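Local coordinates for sigma regulatory family protein-PP2C phosphatase (Chlamydia trachomatis serovar L2, PDB 6MAB) that probably acts as a membrane-bound PP2C-type phosphatase in sigma-factor regulation, here represented by its periplasmic sensor domain, linked to TCA-cycle intermediates, at residues Arg118-Val129 with Gln200-Asp208; Ile105-Thr116 with Ala128-Asp136. All coordinates share one frame; numbering follows the deposited sequence. Where two conformers were deposited one is given.

Interaction 1: residues Arg118-Val129 with Gln200-Asp208; sequences RHSGSDSQVLAV and QFCDVFLRD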
loop_
_atom_site.group_PDB
_atom_site.type_symbol
_atom_site.label_atom_id
_atom_site.label_comp_id
_atom_site.label_asym_id
_atom_site.label_seq_id
_atom_site.Cartn_x
_atom_site.Cartn_y
_atom_site.Cartn_z
ATOM N N ARG A 118 -2.382 -2.684 -1.100
ATOM C CA ARG A 118 -2.834 -4.010 -0.680
ATOM C C ARG A 118 -2.256 -5.036 -1.644
ATOM O O ARG A 118 -2.044 -4.767 -2.827
ATOM C CB ARG A 118 -4.372 -4.159 -0.653
ATOM C CG ARG A 118 -5.095 -3.202 0.312
ATOM C CD ARG A 118 -4.699 -3.484 1.758
ATOM N NE ARG A 118 -5.239 -2.486 2.706
ATOM C CZ ARG A 118 -6.389 -2.623 3.338
ATOM N NH1 ARG A 118 -7.139 -3.695 3.127
ATOM N NH2 ARG A 118 -6.786 -1.702 4.204
ATOM N N HIS A 119 -1.983 -6.215 -1.118
ATOM C CA HIS A 119 -1.566 -7.330 -1.949
ATOM C C HIS A 119 -2.799 -7.909 -2.622
ATOM O O HIS A 119 -3.849 -8.029 -2.002
ATOM C CB HIS A 119 -0.889 -8.382 -1.082
ATOM C CG HIS A 119 -0.033 -9.334 -1.839
ATOM N ND1 HIS A 119 -0.557 -10.357 -2.601
ATOM C CD2 HIS A 119 1.313 -9.450 -1.922
ATOM C CE1 HIS A 119 0.431 -11.045 -3.141
ATOM N NE2 HIS A 119 1.575 -10.516 -2.747
ATOM N N SER A 120 -2.671 -8.273 -3.894
ATOM C CA SER A 120 -3.820 -8.779 -4.630
ATOM C C SER A 120 -4.226 -10.178 -4.197
ATOM O O SER A 120 -5.338 -10.614 -4.510
ATOM C CB SER A 120 -3.505 -8.815 -6.118
ATOM O OG SER A 120 -2.501 -9.769 -6.355
ATOM N N GLY A 121 -3.346 -10.897 -3.516
ATOM C CA GLY A 121 -3.574 -12.276 -3.161
ATOM C C GLY A 121 -2.936 -13.280 -4.093
ATOM O O GLY A 121 -2.926 -14.472 -3.775
ATOM N N SER A 122 -2.409 -12.847 -5.236
ATOM C CA SER A 122 -1.858 -13.786 -6.197
ATOM C C SER A 122 -0.616 -13.213 -6.850
ATOM O O SER A 122 -0.419 -11.992 -6.950
ATOM C CB SER A 122 -2.878 -14.177 -7.277
ATOM O OG SER A 122 -3.377 -13.045 -7.957
ATOM N N ASP A 123 0.221 -14.136 -7.313
ATOM C CA ASP A 123 1.519 -13.774 -7.838
ATOM C C ASP A 123 2.228 -12.945 -6.782
ATOM O O ASP A 123 2.128 -13.223 -5.578
ATOM C CB ASP A 123 1.367 -13.001 -9.151
ATOM N N SER A 124 2.934 -11.922 -7.235
ATOM C CA SER A 124 3.539 -10.943 -6.345
ATOM C C SER A 124 2.990 -9.574 -6.716
ATOM O O SER A 124 3.758 -8.619 -6.882
ATOM C CB SER A 124 5.057 -10.970 -6.466
ATOM O OG SER A 124 5.551 -12.299 -6.310
ATOM N N GLN A 125 1.675 -9.474 -6.889
ATOM C CA GLN A 125 1.061 -8.225 -7.345
ATOM C C GLN A 125 0.588 -7.402 -6.149
ATOM O O GLN A 125 -0.213 -7.866 -5.328
ATOM C CB GLN A 125 -0.096 -8.509 -8.301
ATOM C CG GLN A 125 -0.804 -7.240 -8.803
ATOM C CD GLN A 125 -1.938 -7.521 -9.760
ATOM O OE1 GLN A 125 -2.907 -8.188 -9.412
ATOM N NE2 GLN A 125 -1.827 -7.004 -10.978
ATOM N N VAL A 126 1.086 -6.180 -6.060
ATOM C CA VAL A 126 0.642 -5.207 -5.074
ATOM C C VAL A 126 -0.106 -4.105 -5.802
ATOM O O VAL A 126 0.358 -3.597 -6.830
ATOM C CB VAL A 126 1.831 -4.650 -4.280
ATOM C CG1 VAL A 126 1.418 -3.509 -3.394
ATOM C CG2 VAL A 126 2.430 -5.754 -3.443
ATOM N N LEU A 127 -1.254 -3.731 -5.258
ATOM C CA LEU A 127 -2.170 -2.804 -5.893
ATOM C C LEU A 127 -2.287 -1.528 -5.079
ATOM O O LEU A 127 -2.321 -1.562 -3.848
ATOM C CB LEU A 127 -3.546 -3.414 -6.018
ATOM C CG LEU A 127 -3.649 -4.702 -6.827
ATOM C CD1 LEU A 127 -5.020 -5.353 -6.665
ATOM C CD2 LEU A 127 -3.344 -4.400 -8.281
ATOM N N ALA A 128 -2.354 -0.404 -5.785
ATOM C CA ALA A 128 -2.799 0.839 -5.190
ATOM C C ALA A 128 -4.314 0.830 -5.169
ATOM O O ALA A 128 -4.952 0.772 -6.222
ATOM C CB ALA A 128 -2.290 2.011 -6.012
ATOM N N VAL A 129 -4.875 0.879 -3.973
ATOM C CA VAL A 129 -6.314 0.862 -3.756
ATOM C C VAL A 129 -6.712 2.283 -3.410
ATOM O O VAL A 129 -6.348 2.784 -2.343
ATOM C CB VAL A 129 -6.699 -0.100 -2.633
ATOM C CG1 VAL A 129 -8.205 -0.138 -2.453
ATOM C CG2 VAL A 129 -6.130 -1.500 -2.908
ATOM N N GLN A 200 -2.924 -9.895 11.854
ATOM C CA GLN A 200 -2.061 -9.011 11.080
ATOM C C GLN A 200 -2.498 -8.890 9.636
ATOM O O GLN A 200 -2.148 -7.906 8.978
ATOM C CB GLN A 200 -0.623 -9.502 11.078
ATOM C CG GLN A 200 0.074 -9.350 12.375
ATOM C CD GLN A 200 1.493 -9.784 12.241
ATOM O OE1 GLN A 200 1.794 -10.950 12.386
ATOM N NE2 GLN A 200 2.374 -8.856 11.899
ATOM N N PHE A 201 -3.225 -9.866 9.112
ATOM C CA PHE A 201 -3.470 -9.890 7.684
ATOM C C PHE A 201 -4.758 -9.186 7.289
ATOM O O PHE A 201 -5.027 -9.043 6.090
ATOM C CB PHE A 201 -3.458 -11.335 7.189
ATOM C CG PHE A 201 -2.083 -11.907 7.111
ATOM C CD1 PHE A 201 -1.311 -11.764 5.961
ATOM C CD2 PHE A 201 -1.528 -12.532 8.213
ATOM C CE1 PHE A 201 -0.024 -12.278 5.920
ATOM C CE2 PHE A 201 -0.261 -13.024 8.166
ATOM C CZ PHE A 201 0.490 -12.898 7.036
ATOM N N CYS A 202 -5.517 -8.673 8.264
ATOM C CA CYS A 202 -6.804 -8.060 7.971
ATOM C C CYS A 202 -6.686 -6.808 7.114
ATOM O O CYS A 202 -7.691 -6.399 6.523
ATOM C CB CYS A 202 -7.523 -7.728 9.276
ATOM S SG CYS A 202 -7.842 -9.203 10.259
ATOM N N ASP A 203 -5.507 -6.183 7.051
ATOM C CA ASP A 203 -5.312 -4.974 6.250
ATOM C C ASP A 203 -4.265 -5.170 5.154
ATOM O O ASP A 203 -3.645 -4.194 4.698
ATOM C CB ASP A 203 -4.927 -3.786 7.144
ATOM C CG ASP A 203 -3.594 -3.989 7.865
ATOM O OD1 ASP A 203 -2.971 -5.061 7.720
ATOM O OD2 ASP A 203 -3.164 -3.062 8.583
ATOM N N VAL A 204 -4.053 -6.415 4.734
ATOM C CA VAL A 204 -3.036 -6.780 3.761
ATOM C C VAL A 204 -3.629 -6.988 2.369
ATOM O O VAL A 204 -2.995 -6.659 1.372
ATOM C CB VAL A 204 -2.292 -8.053 4.238
ATOM C CG1 VAL A 204 -1.423 -8.633 3.141
ATOM C CG2 VAL A 204 -1.450 -7.760 5.474
ATOM N N PHE A 205 -4.806 -7.579 2.285
ATOM C CA PHE A 205 -5.411 -7.982 1.032
ATOM C C PHE A 205 -6.588 -7.052 0.713
ATOM O O PHE A 205 -6.828 -6.057 1.415
ATOM C CB PHE A 205 -5.802 -9.455 1.136
ATOM C CG PHE A 205 -4.635 -10.380 1.375
ATOM C CD1 PHE A 205 -3.689 -10.597 0.386
ATOM C CD2 PHE A 205 -4.502 -11.051 2.577
ATOM C CE1 PHE A 205 -2.627 -11.441 0.601
ATOM C CE2 PHE A 205 -3.442 -11.911 2.809
ATOM C CZ PHE A 205 -2.509 -12.125 1.830
ATOM N N LEU A 206 -7.332 -7.363 -0.351
ATOM C CA LEU A 206 -8.413 -6.479 -0.782
ATOM C C LEU A 206 -9.671 -6.633 0.048
ATOM O O LEU A 206 -10.545 -5.762 -0.007
ATOM C CB LEU A 206 -8.761 -6.723 -2.243
ATOM C CG LEU A 206 -7.699 -6.380 -3.276
ATOM C CD1 LEU A 206 -8.194 -6.763 -4.641
ATOM C CD2 LEU A 206 -7.416 -4.881 -3.218
ATOM N N ARG A 207 -9.772 -7.707 0.830
ATOM C CA ARG A 207 -10.888 -7.949 1.721
ATOM C C ARG A 207 -10.347 -8.241 3.110
ATOM O O ARG A 207 -9.258 -8.799 3.256
ATOM C CB ARG A 207 -11.747 -9.121 1.245
ATOM C CG ARG A 207 -12.376 -8.903 -0.108
ATOM C CD ARG A 207 -13.006 -10.190 -0.622
ATOM N NE ARG A 207 -13.891 -10.766 0.377
ATOM C CZ ARG A 207 -15.205 -10.574 0.451
ATOM N NH1 ARG A 207 -15.849 -9.812 -0.425
ATOM N NH2 ARG A 207 -15.888 -11.167 1.422
ATOM N N ASP A 208 -11.111 -7.856 4.128
ATOM C CA ASP A 208 -10.681 -8.015 5.514
ATOM C C ASP A 208 -10.817 -9.445 6.026
ATOM O O ASP A 208 -10.555 -9.680 7.210
ATOM C CB ASP A 208 -11.483 -7.069 6.415
HETATM O O HOH W 1 -6.609 -9.539 -2.136
#
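Asp203 meets Arg118 through its backbone: its carbonyl O lies over one face of the guanidinium, 3.1 Å from NE, at too poor an angle for a hydrogen bond. Its carboxylate stays apart from the arginine, with OD2 5.8 Å from NH2. The carbonyl O of Val204 then takes the backbone N-H of His119 at 2.7 Å, while Val204 CG1 lies over the centre of the Phe205 ring. Arg118 NH1 approaches Phe205 O in the guanidinium plane and almost straight in line with the C=O bond, at 2.9 Å. A bend at chi2 of Arg118 (-64°) brings the chain round to this oxygen. The Phe205 ring runs beside the His119 side chain, pointing the same way, with the planes at 80°; Gly121, at a positive phi suited to glycine, sets CA obliquely 3.9 Å from Phe205 CD1 and donates its N-H to His119 ND1. Leu206 sends CD2 to Val129 CG2 (3.6 Å) and CD1 to Leu127 CD1, and a water accepts from its backbone N and donates to His119 O. The irregular loop between strands 179-182 and 224-225 thus docks on the turn end of hairpin 113-119/126-135, gripped through backbone carbonyls, with Leu206 and Phe205 supplying apolar cover. Two carbonyls at the face and edge of one guanidinium would be expected to favour its positive charge without a salt bridge to Asp203.

Interaction 2: residues Ile105-Thr116 with Ala128-Asp136; sequences IFLSDSQPFLAT and AVLQTNIFD
Gln131 and Asn133 hold the 105-111 segment by their side-chain amides. OE1 of Gln131 accepts the backbone N-H of Phe106 at 2.9 Å, in the carbonyl plane and on a lone pair, with a second, weak bond from Leu107 N. Its chain runs extended beyond CG (chi2 -179°), which carries the amide across to that backbone; NE2 donates to Glu104 O, and in one of two conformers the Phe106 ring lies obliquely near it. Asn133 ND2 grips two carbonyls, Gln111 O at 2.7 Å and Ser108 O at 3.0 Å, the latter in its amide plane, and so spans the type I turn between them. A water bridges Asn133 OD1 to Leu107 O. Strands 113-119 and 126-135 form a beta hairpin: Leu114 with Gln131 and Thr116 with Val129 are hydrogen-bonded pairs, Phe113 with Thr132 and Ala115 with Leu130 non-hydrogen-bonded ones. Leu107 CD2 packs against Asn133 CG at 3.4 Å, and Leu114 lies alongside Gln131. The Phe135 ring has Asn133 CB over one face and Asp109 O at its edge. On the side of Ala115, Leu130 and Thr132 lies helix 35-45, whose Asn35 donates to Thr132 OG1 and Leu114 O. Strand 142-151 flanks 126-135 on its other side, and 113-119 is an outermost strand of the five-stranded antiparallel sheet within this chain.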
loop_
_atom_site.group_PDB
_atom_site.type_symbol
_atom_site.label_atom_id
_atom_site.label_comp_id
_atom_site.label_asym_id
_atom_site.label_seq_id
_atom_site.Cartn_x
_atom_site.Cartn_y
_atom_site.Cartn_z
ATOM N N ILE A 105 -14.719 -1.890 0.793
ATOM C CA ILE A 105 -14.755 -0.447 1.035
ATOM C C ILE A 105 -14.321 -0.194 2.466
ATOM O O ILE A 105 -14.903 -0.743 3.397
ATOM C CB ILE A 105 -16.164 0.118 0.794
ATOM C CG1 ILE A 105 -16.595 -0.044 -0.661
ATOM C CG2 ILE A 105 -16.260 1.600 1.210
ATOM C CD1 ILE A 105 -15.726 0.629 -1.689
ATOM N N PHE A 106 -13.329 0.666 2.655
ATOM C CA PHE A 106 -12.770 1.026 3.943
ATOM C C PHE A 106 -12.845 2.525 4.209
ATOM O O PHE A 106 -12.251 2.980 5.188
ATOM C CB PHE A 106 -11.287 0.614 4.040
ATOM C CG PHE A 106 -10.917 -0.633 3.267
ATOM C CD1 PHE A 106 -11.510 -1.847 3.551
ATOM C CD2 PHE A 106 -9.930 -0.590 2.287
ATOM C CE1 PHE A 106 -11.149 -2.988 2.858
ATOM C CE2 PHE A 106 -9.568 -1.731 1.592
ATOM C CZ PHE A 106 -10.181 -2.932 1.883
ATOM N N LEU A 107 -13.464 3.296 3.324
ATOM C CA LEU A 107 -13.516 4.757 3.412
ATOM C C LEU A 107 -14.741 5.210 4.207
ATOM O O LEU A 107 -15.875 4.855 3.869
ATOM C CB LEU A 107 -13.559 5.330 2.003
ATOM C CG LEU A 107 -13.718 6.864 1.821
ATOM C CD1 LEU A 107 -12.530 7.587 2.369
ATOM C CD2 LEU A 107 -13.897 7.221 0.375
ATOM N N SER A 108 -14.522 6.030 5.230
ATOM C CA SER A 108 -15.637 6.491 6.045
ATOM C C SER A 108 -16.285 7.712 5.401
ATOM O O SER A 108 -15.737 8.324 4.480
ATOM C CB SER A 108 -15.175 6.803 7.470
ATOM O OG SER A 108 -14.437 8.007 7.521
ATOM N N ASP A 109 -17.483 8.058 5.884
ATOM C CA ASP A 109 -18.219 9.155 5.265
ATOM C C ASP A 109 -17.643 10.520 5.604
ATOM O O ASP A 109 -18.058 11.512 4.996
ATOM C CB ASP A 109 -19.709 9.113 5.651
ATOM C CG ASP A 109 -19.963 9.369 7.140
ATOM O OD1 ASP A 109 -19.010 9.399 7.952
ATOM O OD2 ASP A 109 -21.146 9.541 7.498
ATOM N N SER A 110 -16.702 10.598 6.545
ATOM C CA SER A 110 -16.153 11.869 6.992
ATOM C C SER A 110 -14.862 12.243 6.279
ATOM O O SER A 110 -14.349 13.341 6.500
ATOM C CB SER A 110 -15.889 11.829 8.504
ATOM O OG SER A 110 -14.722 11.072 8.780
ATOM N N GLN A 111 -14.316 11.358 5.462
ATOM C CA GLN A 111 -13.086 11.616 4.749
ATOM C C GLN A 111 -13.367 11.798 3.267
ATOM O O GLN A 111 -14.291 11.192 2.719
ATOM C CB GLN A 111 -12.072 10.483 4.926
ATOM C CG GLN A 111 -11.430 10.478 6.298
ATOM C CD GLN A 111 -10.462 11.642 6.487
ATOM O OE1 GLN A 111 -10.767 12.617 7.176
ATOM N NE2 GLN A 111 -9.285 11.538 5.873
ATOM N N PRO A 112 -12.583 12.620 2.582
ATOM C CA PRO A 112 -12.831 12.780 1.145
ATOM C C PRO A 112 -12.413 11.569 0.350
ATOM O O PRO A 112 -13.094 11.202 -0.619
ATOM C CB PRO A 112 -12.000 14.011 0.775
ATOM C CG PRO A 112 -10.935 14.068 1.835
ATOM C CD PRO A 112 -11.572 13.559 3.088
ATOM N N PHE A 113 -11.291 10.953 0.710
ATOM C CA PHE A 113 -10.756 9.834 -0.050
ATOM C C PHE A 113 -9.700 9.136 0.796
ATOM O O PHE A 113 -9.253 9.647 1.829
ATOM C CB PHE A 113 -10.120 10.281 -1.386
ATOM C CG PHE A 113 -8.913 11.140 -1.211
ATOM C CD1 PHE A 113 -7.661 10.571 -1.108
ATOM C CD2 PHE A 113 -9.024 12.520 -1.177
ATOM C CE1 PHE A 113 -6.524 11.369 -0.940
ATOM C CE2 PHE A 113 -7.892 13.324 -1.017
ATOM C CZ PHE A 113 -6.660 12.756 -0.892
ATOM N N LEU A 114 -9.285 7.967 0.318
ATOM C CA LEU A 114 -8.098 7.323 0.855
ATOM C C LEU A 114 -7.323 6.675 -0.278
ATOM O O LEU A 114 -7.867 6.356 -1.344
ATOM C CB LEU A 114 -8.427 6.285 1.931
ATOM C CG LEU A 114 -9.260 5.073 1.538
ATOM C CD1 LEU A 114 -8.469 3.970 0.836
ATOM C CD2 LEU A 114 -9.924 4.520 2.826
ATOM N N ALA A 115 -6.041 6.463 -0.022
ATOM C CA ALA A 115 -5.168 5.743 -0.940
ATOM C C ALA A 115 -4.266 4.840 -0.120
ATOM O O ALA A 115 -3.660 5.290 0.853
ATOM C CB ALA A 115 -4.334 6.704 -1.785
ATOM N N THR A 116 -4.180 3.571 -0.488
ATOM C CA THR A 116 -3.346 2.655 0.275
ATOM C C THR A 116 -2.834 1.573 -0.660
ATOM O O THR A 116 -3.119 1.578 -1.854
ATOM C CB THR A 116 -4.110 2.110 1.471
ATOM O OG1 THR A 116 -3.212 1.411 2.339
ATOM C CG2 THR A 116 -5.274 1.227 1.049
ATOM N N ALA A 128 -2.354 -0.404 -5.785
ATOM C CA ALA A 128 -2.799 0.839 -5.190
ATOM C C ALA A 128 -4.314 0.830 -5.169
ATOM O O ALA A 128 -4.952 0.772 -6.222
ATOM C CB ALA A 128 -2.290 2.011 -6.012
ATOM N N VAL A 129 -4.875 0.879 -3.973
ATOM C CA VAL A 129 -6.314 0.862 -3.756
ATOM C C VAL A 129 -6.712 2.283 -3.410
ATOM O O VAL A 129 -6.348 2.784 -2.343
ATOM C CB VAL A 129 -6.699 -0.100 -2.633
ATOM C CG1 VAL A 129 -8.205 -0.138 -2.453
ATOM C CG2 VAL A 129 -6.130 -1.500 -2.908
ATOM N N LEU A 130 -7.445 2.915 -4.311
ATOM C CA LEU A 130 -7.911 4.286 -4.139
ATOM C C LEU A 130 -9.428 4.286 -4.030
ATOM O O LEU A 130 -10.116 3.673 -4.850
ATOM C CB LEU A 130 -7.468 5.157 -5.302
ATOM C CG LEU A 130 -6.087 5.772 -5.138
ATOM C CD1 LEU A 130 -4.997 4.712 -5.022
ATOM C CD2 LEU A 130 -5.777 6.726 -6.281
ATOM N N GLN A 131 -9.935 4.917 -2.977
ATOM C CA GLN A 131 -11.362 5.049 -2.742
ATOM C C GLN A 131 -11.680 6.510 -2.537
ATOM O O GLN A 131 -11.022 7.166 -1.723
ATOM C CB GLN A 131 -11.772 4.214 -1.530
ATOM C CG GLN A 131 -11.437 2.759 -1.755
ATOM C CD GLN A 131 -11.825 1.835 -0.600
ATOM O OE1 GLN A 131 -12.579 2.208 0.303
ATOM N NE2 GLN A 131 -11.322 0.607 -0.655
ATOM N N THR A 132 -12.658 7.008 -3.290
ATOM C CA THR A 132 -13.046 8.411 -3.259
ATOM C C THR A 132 -14.558 8.542 -3.104
ATOM O O THR A 132 -15.319 7.942 -3.869
ATOM C CB THR A 132 -12.568 9.093 -4.526
ATOM O OG1 THR A 132 -11.148 8.958 -4.610
ATOM C CG2 THR A 132 -12.959 10.581 -4.532
ATOM N N ASN A 133 -14.989 9.341 -2.126
ATOM C CA ASN A 133 -16.411 9.504 -1.872
ATOM C C ASN A 133 -17.069 10.336 -2.974
ATOM O O ASN A 133 -16.515 11.331 -3.455
ATOM C CB ASN A 133 -16.648 10.146 -0.502
ATOM C CG ASN A 133 -16.724 9.142 0.601
ATOM O OD1 ASN A 133 -17.236 8.029 0.420
ATOM N ND2 ASN A 133 -16.226 9.516 1.763
ATOM N N ILE A 134 -18.246 9.888 -3.394
ATOM C CA ILE A 134 -19.087 10.604 -4.345
ATOM C C ILE A 134 -20.156 11.290 -3.502
ATOM O O ILE A 134 -21.087 10.650 -3.000
ATOM C CB ILE A 134 -19.671 9.659 -5.400
ATOM C CG1 ILE A 134 -18.517 9.050 -6.226
ATOM C CG2 ILE A 134 -20.667 10.399 -6.293
ATOM C CD1 ILE A 134 -18.935 7.832 -7.036
ATOM N N PHE A 135 -19.981 12.589 -3.307
ATOM C CA PHE A 135 -20.839 13.396 -2.447
ATOM C C PHE A 135 -21.950 14.022 -3.271
ATOM O O PHE A 135 -21.694 14.604 -4.334
ATOM C CB PHE A 135 -20.046 14.519 -1.765
ATOM C CG PHE A 135 -19.039 14.047 -0.748
ATOM C CD1 PHE A 135 -19.447 13.474 0.439
ATOM C CD2 PHE A 135 -17.685 14.187 -0.975
ATOM C CE1 PHE A 135 -18.527 13.052 1.380
ATOM C CE2 PHE A 135 -16.748 13.751 -0.033
ATOM C CZ PHE A 135 -17.181 13.202 1.150
ATOM N N ASP A 136 -23.176 13.932 -2.762
ATOM C CA ASP A 136 -24.307 14.590 -3.407
ATOM C C ASP A 136 -24.021 16.074 -3.566
ATOM O O ASP A 136 -23.560 16.732 -2.632
ATOM C CB ASP A 136 -25.577 14.379 -2.582
ATOM C CG ASP A 136 -26.825 14.900 -3.279
ATOM O OD1 ASP A 136 -27.100 16.120 -3.204
ATOM O OD2 ASP A 136 -27.528 14.080 -3.909
HETATM O O HOH W 2 -17.853 6.306 2.455
#

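How the interactions relate
Interactions 1 and 2 have centres about 17 Å apart and draw on the same hairpin, strands 113-119 and 126-135, sharing Ala128 and Val129. Along the chain their segments alternate: 105-116, 118-129, 128-136, then 200-208. Interaction 2 builds the hairpin and lays the preceding segment over it, whereas interaction 1 joins the hairpin's turn end to a loop that follows strand 179-182. In one of its two conformers the Phe106 ring of interaction 2 makes a cation-pi contact with Arg118 of interaction 1. Interaction 2 thus completes the edge of the five-stranded sheet, and interaction 1 ties that hairpin to the region of the periplasmic sensor domain carrying the six-stranded sheet.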